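Local coordinates for protein fructose-1,6-bisphosphatase/inositol-1-monophosphatase (Thermotoga maritima, PDB 2P3N) that removes phosphate, with magnesium as cofactor, from inositol 1-phosphates, fructose 1,6-bisphosphate and several other phosphate esters, working as a homotetramer, at residues 111-114 and 115-118; 232-235 and 236-240; 240-243 and 244-248. All coordinates share one frame; numbering follows the deposited sequence.

Contact 1. Residues 111-114 and 115-118; sequences VHAP and ALNE
L116 reaches A113 because its CG stands anti to its own carbonyl carbon (chi1 -58°), and the extended chain beyond sets CD1 4.1 Å from A113 CB. H112 takes the other course: chi1 of 177° turns the ring away from the backbone N, and P114 N lies over one ring face, offset toward the rim. E118 O, opposite the neighbouring A113, comes within 3.5 Å of H112 CA in a CH...O contact and approaches the imidazole obliquely. The nitrogen ND1 has its clear partner one residue further on, in the hydroxyl of T119. The backbone does most of the holding. A113 and E118 form an antiparallel hydrogen-bonded pair: A113 N gives to E118 O at 3.0 Å, and E118 N returns a nearly straight bond to A113 O at 3.2 Å (N-H...O 168°). This pair closes a tight beta-hairpin between strands 105-113 and 118-123, and N117 and E118 both facing A113 makes a G1 beta bulge, with N117 in the left-handed backbone conformation. Round the turn, L116 N also bonds A113 O, at 3.3 Å and from well above the carbonyl plane, on the opposite face from E118 N, while N117 N gives to P114 O at 3.2 Å. A113 O is thus gripped by two amides. A113 and E118 point to the same face of the sheet, their CB atoms 4.4 Å apart; helix 177-185 lies over that face, touching A113 and L116 through L179, and its Y183 bonds the E118 carboxylate, which also forms a salt bridge to R188. P114 and A115 pack on M19 of helix 2-21, and L116 meets L116 of a second subunit.

Contact 2. Residues 232-235 and 236-240; sequences IFSN and GLIHD
H239 turns back from the first turn of its helix and lays its ring at a slant against I232 and S234. NE2 lies 3.6 Å from I232 CG2, while I232 O, 3.5 Å from CE1, and S234 CB, 3.4 Å from ND1, both approach the ring obliquely. With chi1 at -155° the ring swings away from the backbone N of H239 and toward the strand. Both ring nitrogens are buried here and have no hydrogen-bonding partner in the model, so the imidazole appears to serve here chiefly by packing, with M215 and T217 of the neighbouring strand also against it. S234 OG finds a weak bond to D190 O.

N235 stands at about a right angle to both L237 and I238. Its OD1 accepts from L237 N at 2.8 Å and weakly from I238 N at 3.4 Å, although OD1 lies too close to a neighbouring atom for its place to be fully sure. ND2 goes to S138 OG, which helps fix the amide's rotation. L237 reaches back with CD2, 3.1 Å from N235 O. An alanine in place of N235 would probably leave the L237 amide without its acceptor and S138 without its amide partner, letting the turn relax. G236 has positive phi, where a CB would clash with N235 O.

The bond from L237 N to the side chain of N235 fits an Asx turn, and I238 follows as N-cap; together they swing the chain from strand 230-234 into helix 239-253, the final strand-to-helix connection of this inositol monophosphatase fold.

Contact 3. Residues 240-243 and 244-248; sequences DEVV and KVVNE
N247 brings the one flat side chain that crosses this helical contact: it lies beside that of V243, the two pointing the same way, though which way round the amide sits is uncertain, and F219 of a nearby loop also touches the residue. One turn of helix 239-253 is spanned by backbone bonds, K244 N to D240 O at 3.1 Å and V246 N to V242 O at 3.0 Å, the latter nearly in line with the carbonyl; N247 N to V243 O is longer and weak. On the inner side V242 CG1 meets V246 CG2 at 3.7 Å, the two valines slanting across each other. V245 sets CG2 3.2 Å from E241 O. Bends at chi2, chi3 and chi4 curl the chain of exposed K244 toward the carboxylate of E248, which also touches R163 of helix 156-167. The chemistry is that of an amphipathic helix: V242 packs on F191 and V193 of the sheet, V245 on helix 156-167 and V246 on F219, while K244 NZ and E248 OE2 pair opposite charges one helical turn apart in a salt bridge modelled doubtfully short.

Overall arrangement
From the N terminus, contact 1 comes first, closing the hairpin between strands 105-113 and 118-123 of the seven-stranded sheet, beside helices 2-21 and 177-185. Much later, contact 2 closes the turn from strand 230-234, in the five-stranded sheet, into helix 239-253, and contact 3 carries straight on along that helix, sharing D240. None nests within or crosses another; they follow in series. Contacts 2 and 3 have centres about 10 Å apart and touch where I232 CG2 meets V242 CG1 at 4.0 Å. Contact 1 lies apart, its centre about 31 Å from that of contact 3, on the opposite side of the chain's centre.

Contact 1. Residues 111-114 and 115-118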
loop_
_atom_site.group_PDB
_atom_site.type_symbol
_atom_site.label_atom_id
_atom_site.label_comp_id
_atom_site.label_asym_id
_atom_site.label_seq_id
_atom_site.Cartn_x
_atom_site.Cartn_y
_atom_site.Cartn_z
ATOM N N VAL A 111 7.012 -0.806 16.553
ATOM C CA VAL A 111 6.747 0.542 16.047
ATOM C C VAL A 111 5.943 0.359 14.762
ATOM O O VAL A 111 6.334 -0.408 13.884
ATOM C CB VAL A 111 8.068 1.317 15.721
ATOM C CG1 VAL A 111 7.753 2.708 15.188
ATOM C CG2 VAL A 111 8.924 1.436 16.953
ATOM N N HIS A 112 4.813 1.044 14.654
ATOM C CA HIS A 112 3.986 0.915 13.462
ATOM C C HIS A 112 3.621 2.253 12.817
ATOM O O HIS A 112 2.798 2.998 13.343
ATOM C CB HIS A 112 2.708 0.123 13.781
ATOM C CG HIS A 112 1.769 0.008 12.620
ATOM N ND1 HIS A 112 2.110 -0.631 11.449
ATOM C CD2 HIS A 112 0.513 0.483 12.438
ATOM C CE1 HIS A 112 1.105 -0.545 10.595
ATOM N NE2 HIS A 112 0.123 0.124 11.170
ATOM N N ALA A 113 4.255 2.543 11.680
ATOM C CA ALA A 113 3.995 3.767 10.933
ATOM C C ALA A 113 2.850 3.407 10.006
ATOM O O ALA A 113 3.041 2.751 8.983
ATOM C CB ALA A 113 5.215 4.171 10.138
ATOM N N PRO A 114 1.634 3.842 10.359
ATOM C CA PRO A 114 0.397 3.588 9.606
ATOM C C PRO A 114 0.371 4.016 8.140
ATOM O O PRO A 114 0.080 3.210 7.261
ATOM C CB PRO A 114 -0.668 4.316 10.435
ATOM C CG PRO A 114 -0.054 4.397 11.832
ATOM C CD PRO A 114 1.376 4.717 11.520
ATOM N N ALA A 115 0.660 5.285 7.874
ATOM C CA ALA A 115 0.630 5.786 6.501
ATOM C C ALA A 115 1.682 5.145 5.610
ATOM O O ALA A 115 1.605 5.240 4.390
ATOM C CB ALA A 115 0.799 7.317 6.486
ATOM N N LEU A 116 2.662 4.489 6.212
ATOM C CA LEU A 116 3.717 3.886 5.426
ATOM C C LEU A 116 3.580 2.383 5.335
ATOM O O LEU A 116 4.226 1.758 4.502
ATOM C CB LEU A 116 5.088 4.220 6.032
ATOM C CG LEU A 116 5.517 5.680 6.209
ATOM C CD1 LEU A 116 6.929 5.712 6.776
ATOM C CD2 LEU A 116 5.469 6.416 4.874
ATOM N N ASN A 117 2.736 1.814 6.190
ATOM C CA ASN A 117 2.553 0.367 6.256
ATOM C C ASN A 117 3.874 -0.312 6.615
ATOM O O ASN A 117 4.253 -1.334 6.051
ATOM C CB ASN A 117 2.012 -0.175 4.937
ATOM C CG ASN A 117 0.519 -0.049 4.845
ATOM O OD1 ASN A 117 -0.210 -0.693 5.595
ATOM N ND2 ASN A 117 0.049 0.794 3.939
ATOM N N GLU A 118 4.573 0.279 7.572
ATOM C CA GLU A 118 5.834 -0.261 8.029
ATOM C C GLU A 118 5.686 -0.667 9.474
ATOM O O GLU A 118 5.295 0.139 10.315
ATOM C CB GLU A 118 6.926 0.787 7.912
ATOM C CG GLU A 118 7.125 1.273 6.495
ATOM C CD GLU A 118 8.269 2.243 6.379
ATOM O OE1 GLU A 118 8.822 2.352 5.261
ATOM O OE2 GLU A 118 8.608 2.895 7.399
#

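Contact 2. Residues 232-235 and 236-240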
loop_
_atom_site.group_PDB
_atom_site.type_symbol
_atom_site.label_atom_id
_atom_site.label_comp_id
_atom_site.label_asym_id
_atom_site.label_seq_id
_atom_site.Cartn_x
_atom_site.Cartn_y
_atom_site.Cartn_z
ATOM N N ILE A 232 21.759 7.745 21.719
ATOM C CA ILE A 232 22.553 7.629 20.512
ATOM C C ILE A 232 22.358 6.236 19.936
ATOM O O ILE A 232 22.814 5.247 20.518
ATOM C CB ILE A 232 24.067 7.846 20.796
ATOM C CG1 ILE A 232 24.290 9.233 21.415
ATOM C CG2 ILE A 232 24.874 7.707 19.495
ATOM C CD1 ILE A 232 25.732 9.530 21.782
ATOM N N PHE A 233 21.654 6.162 18.806
ATOM C CA PHE A 233 21.414 4.891 18.121
ATOM C C PHE A 233 22.382 4.812 16.945
ATOM O O PHE A 233 22.539 5.782 16.194
ATOM C CB PHE A 233 19.976 4.803 17.595
ATOM C CG PHE A 233 18.922 4.899 18.665
ATOM C CD1 PHE A 233 18.507 6.137 19.143
ATOM C CD2 PHE A 233 18.339 3.747 19.190
ATOM C CE1 PHE A 233 17.525 6.224 20.124
ATOM C CE2 PHE A 233 17.357 3.826 20.174
ATOM C CZ PHE A 233 16.949 5.066 20.642
ATOM N N SER A 234 23.026 3.664 16.772
ATOM C CA SER A 234 23.980 3.533 15.683
ATOM C C SER A 234 24.179 2.083 15.245
ATOM O O SER A 234 23.753 1.153 15.926
ATOM C CB SER A 234 25.325 4.129 16.125
ATOM O OG SER A 234 26.062 4.658 15.034
ATOM N N ASN A 235 24.823 1.901 14.096
ATOM C CA ASN A 235 25.116 0.568 13.582
ATOM C C ASN A 235 26.264 -0.062 14.370
ATOM O O ASN A 235 26.664 -1.196 14.099
ATOM C CB ASN A 235 25.504 0.631 12.100
ATOM C CG ASN A 235 26.524 1.716 11.806
ATOM O OD1 ASN A 235 27.302 2.105 12.678
ATOM N ND2 ASN A 235 26.535 2.199 10.564
ATOM N N GLY A 236 26.791 0.683 15.343
ATOM C CA GLY A 236 27.895 0.183 16.144
ATOM C C GLY A 236 29.208 0.208 15.382
ATOM O O GLY A 236 30.158 -0.465 15.766
ATOM N N LEU A 237 29.261 0.978 14.298
ATOM C CA LEU A 237 30.467 1.097 13.477
ATOM C C LEU A 237 31.111 2.468 13.656
ATOM O O LEU A 237 32.309 2.564 13.928
ATOM C CB LEU A 237 30.138 0.884 11.994
ATOM C CG LEU A 237 30.084 -0.555 11.479
ATOM C CD1 LEU A 237 31.473 -1.135 11.514
ATOM C CD2 LEU A 237 29.135 -1.397 12.321
ATOM N N ILE A 238 30.310 3.523 13.498
ATOM C CA ILE A 238 30.795 4.895 13.643
ATOM C C ILE A 238 30.259 5.524 14.923
ATOM O O ILE A 238 30.168 6.751 15.040
ATOM C CB ILE A 238 30.363 5.778 12.450
ATOM C CG1 ILE A 238 28.854 6.053 12.504
ATOM C CG2 ILE A 238 30.748 5.110 11.156
ATOM C CD1 ILE A 238 27.978 4.815 12.587
ATOM N N HIS A 239 29.923 4.679 15.891
ATOM C CA HIS A 239 29.379 5.171 17.143
ATOM C C HIS A 239 30.213 6.299 17.768
ATOM O O HIS A 239 29.750 7.441 17.867
ATOM C CB HIS A 239 29.225 4.028 18.145
ATOM C CG HIS A 239 28.166 4.285 19.172
ATOM N ND1 HIS A 239 26.907 3.728 19.098
ATOM C CD2 HIS A 239 28.154 5.102 20.252
ATOM C CE1 HIS A 239 26.166 4.193 20.087
ATOM N NE2 HIS A 239 26.898 5.029 20.802
ATOM N N ASP A 240 31.442 5.981 18.176
ATOM C CA ASP A 240 32.335 6.955 18.805
ATOM C C ASP A 240 32.501 8.212 17.968
ATOM O O ASP A 240 32.609 9.314 18.508
ATOM C CB ASP A 240 33.694 6.314 19.081
ATOM C CG ASP A 240 33.575 5.058 19.930
ATOM O OD1 ASP A 240 32.874 5.105 20.968
ATOM O OD2 ASP A 240 34.178 4.026 19.561
#

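Contact 3. Residues 240-243 and 244-248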
loop_
_atom_site.group_PDB
_atom_site.type_symbol
_atom_site.label_atom_id
_atom_site.label_comp_id
_atom_site.label_asym_id
_atom_site.label_seq_id
_atom_site.Cartn_x
_atom_site.Cartn_y
_atom_site.Cartn_z
ATOM N N ASP A 240 31.442 5.981 18.176
ATOM C CA ASP A 240 32.335 6.955 18.805
ATOM C C ASP A 240 32.501 8.212 17.968
ATOM O O ASP A 240 32.609 9.314 18.508
ATOM C CB ASP A 240 33.694 6.314 19.081
ATOM C CG ASP A 240 33.575 5.058 19.930
ATOM O OD1 ASP A 240 32.874 5.105 20.968
ATOM O OD2 ASP A 240 34.178 4.026 19.561
ATOM N N GLU A 241 32.509 8.047 16.650
ATOM C CA GLU A 241 32.636 9.189 15.754
ATOM C C GLU A 241 31.502 10.173 16.061
ATOM O O GLU A 241 31.662 11.394 15.918
ATOM C CB GLU A 241 32.574 8.722 14.292
ATOM C CG GLU A 241 33.936 8.653 13.590
ATOM C CD GLU A 241 34.027 7.549 12.529
ATOM O OE1 GLU A 241 34.196 6.362 12.902
ATOM O OE2 GLU A 241 33.928 7.867 11.321
ATOM N N VAL A 242 30.369 9.628 16.504
ATOM C CA VAL A 242 29.188 10.424 16.853
ATOM C C VAL A 242 29.217 10.890 18.322
ATOM O O VAL A 242 28.941 12.059 18.612
ATOM C CB VAL A 242 27.874 9.621 16.574
ATOM C CG1 VAL A 242 26.663 10.356 17.132
ATOM C CG2 VAL A 242 27.700 9.421 15.073
ATOM N N VAL A 243 29.558 9.987 19.240
ATOM C CA VAL A 243 29.619 10.341 20.655
ATOM C C VAL A 243 30.375 11.655 20.810
ATOM O O VAL A 243 29.971 12.527 21.575
ATOM C CB VAL A 243 30.345 9.260 21.497
ATOM C CG1 VAL A 243 30.306 9.644 22.962
ATOM C CG2 VAL A 243 29.692 7.899 21.301
ATOM N N LYS A 244 31.462 11.802 20.061
ATOM C CA LYS A 244 32.270 13.015 20.133
ATOM C C LYS A 244 31.524 14.250 19.653
ATOM O O LYS A 244 31.333 15.199 20.405
ATOM C CB LYS A 244 33.547 12.871 19.300
ATOM C CG LYS A 244 34.586 13.967 19.577
ATOM C CD LYS A 244 35.298 14.449 18.311
ATOM C CE LYS A 244 34.419 15.398 17.487
ATOM N NZ LYS A 244 34.080 16.645 18.235
ATOM N N VAL A 245 31.115 14.236 18.390
ATOM C CA VAL A 245 30.414 15.374 17.803
ATOM C C VAL A 245 29.235 15.854 18.633
ATOM O O VAL A 245 28.948 17.049 18.682
ATOM C CB VAL A 245 29.896 15.046 16.387
ATOM C CG1 VAL A 245 29.280 16.289 15.758
ATOM C CG2 VAL A 245 31.033 14.511 15.531
ATOM N N VAL A 246 28.550 14.918 19.281
ATOM C CA VAL A 246 27.398 15.258 20.103
ATOM C C VAL A 246 27.810 16.073 21.331
ATOM O O VAL A 246 27.200 17.102 21.633
ATOM C CB VAL A 246 26.663 13.989 20.549
ATOM C CG1 VAL A 246 25.493 14.351 21.443
ATOM C CG2 VAL A 246 26.177 13.237 19.330
ATOM N N ASN A 247 28.843 15.608 22.031
ATOM C CA ASN A 247 29.355 16.301 23.216
ATOM C C ASN A 247 30.048 17.592 22.790
ATOM O O ASN A 247 30.143 18.548 23.556
ATOM C CB ASN A 247 30.335 15.398 23.976
ATOM C CG ASN A 247 29.634 14.263 24.710
ATOM O OD1 ASN A 247 30.133 13.134 24.765
ATOM N ND2 ASN A 247 28.476 14.562 25.293
ATOM N N GLU A 248 30.533 17.612 21.556
ATOM C CA GLU A 248 31.185 18.788 21.013
ATOM C C GLU A 248 30.123 19.887 20.946
ATOM O O GLU A 248 30.389 21.050 21.256
ATOM C CB GLU A 248 31.714 18.477 19.613
ATOM C CG GLU A 248 32.536 19.583 18.980
ATOM C CD GLU A 248 32.895 19.281 17.532
ATOM O OE1 GLU A 248 32.018 19.431 16.648
ATOM O OE2 GLU A 248 34.055 18.886 17.280
#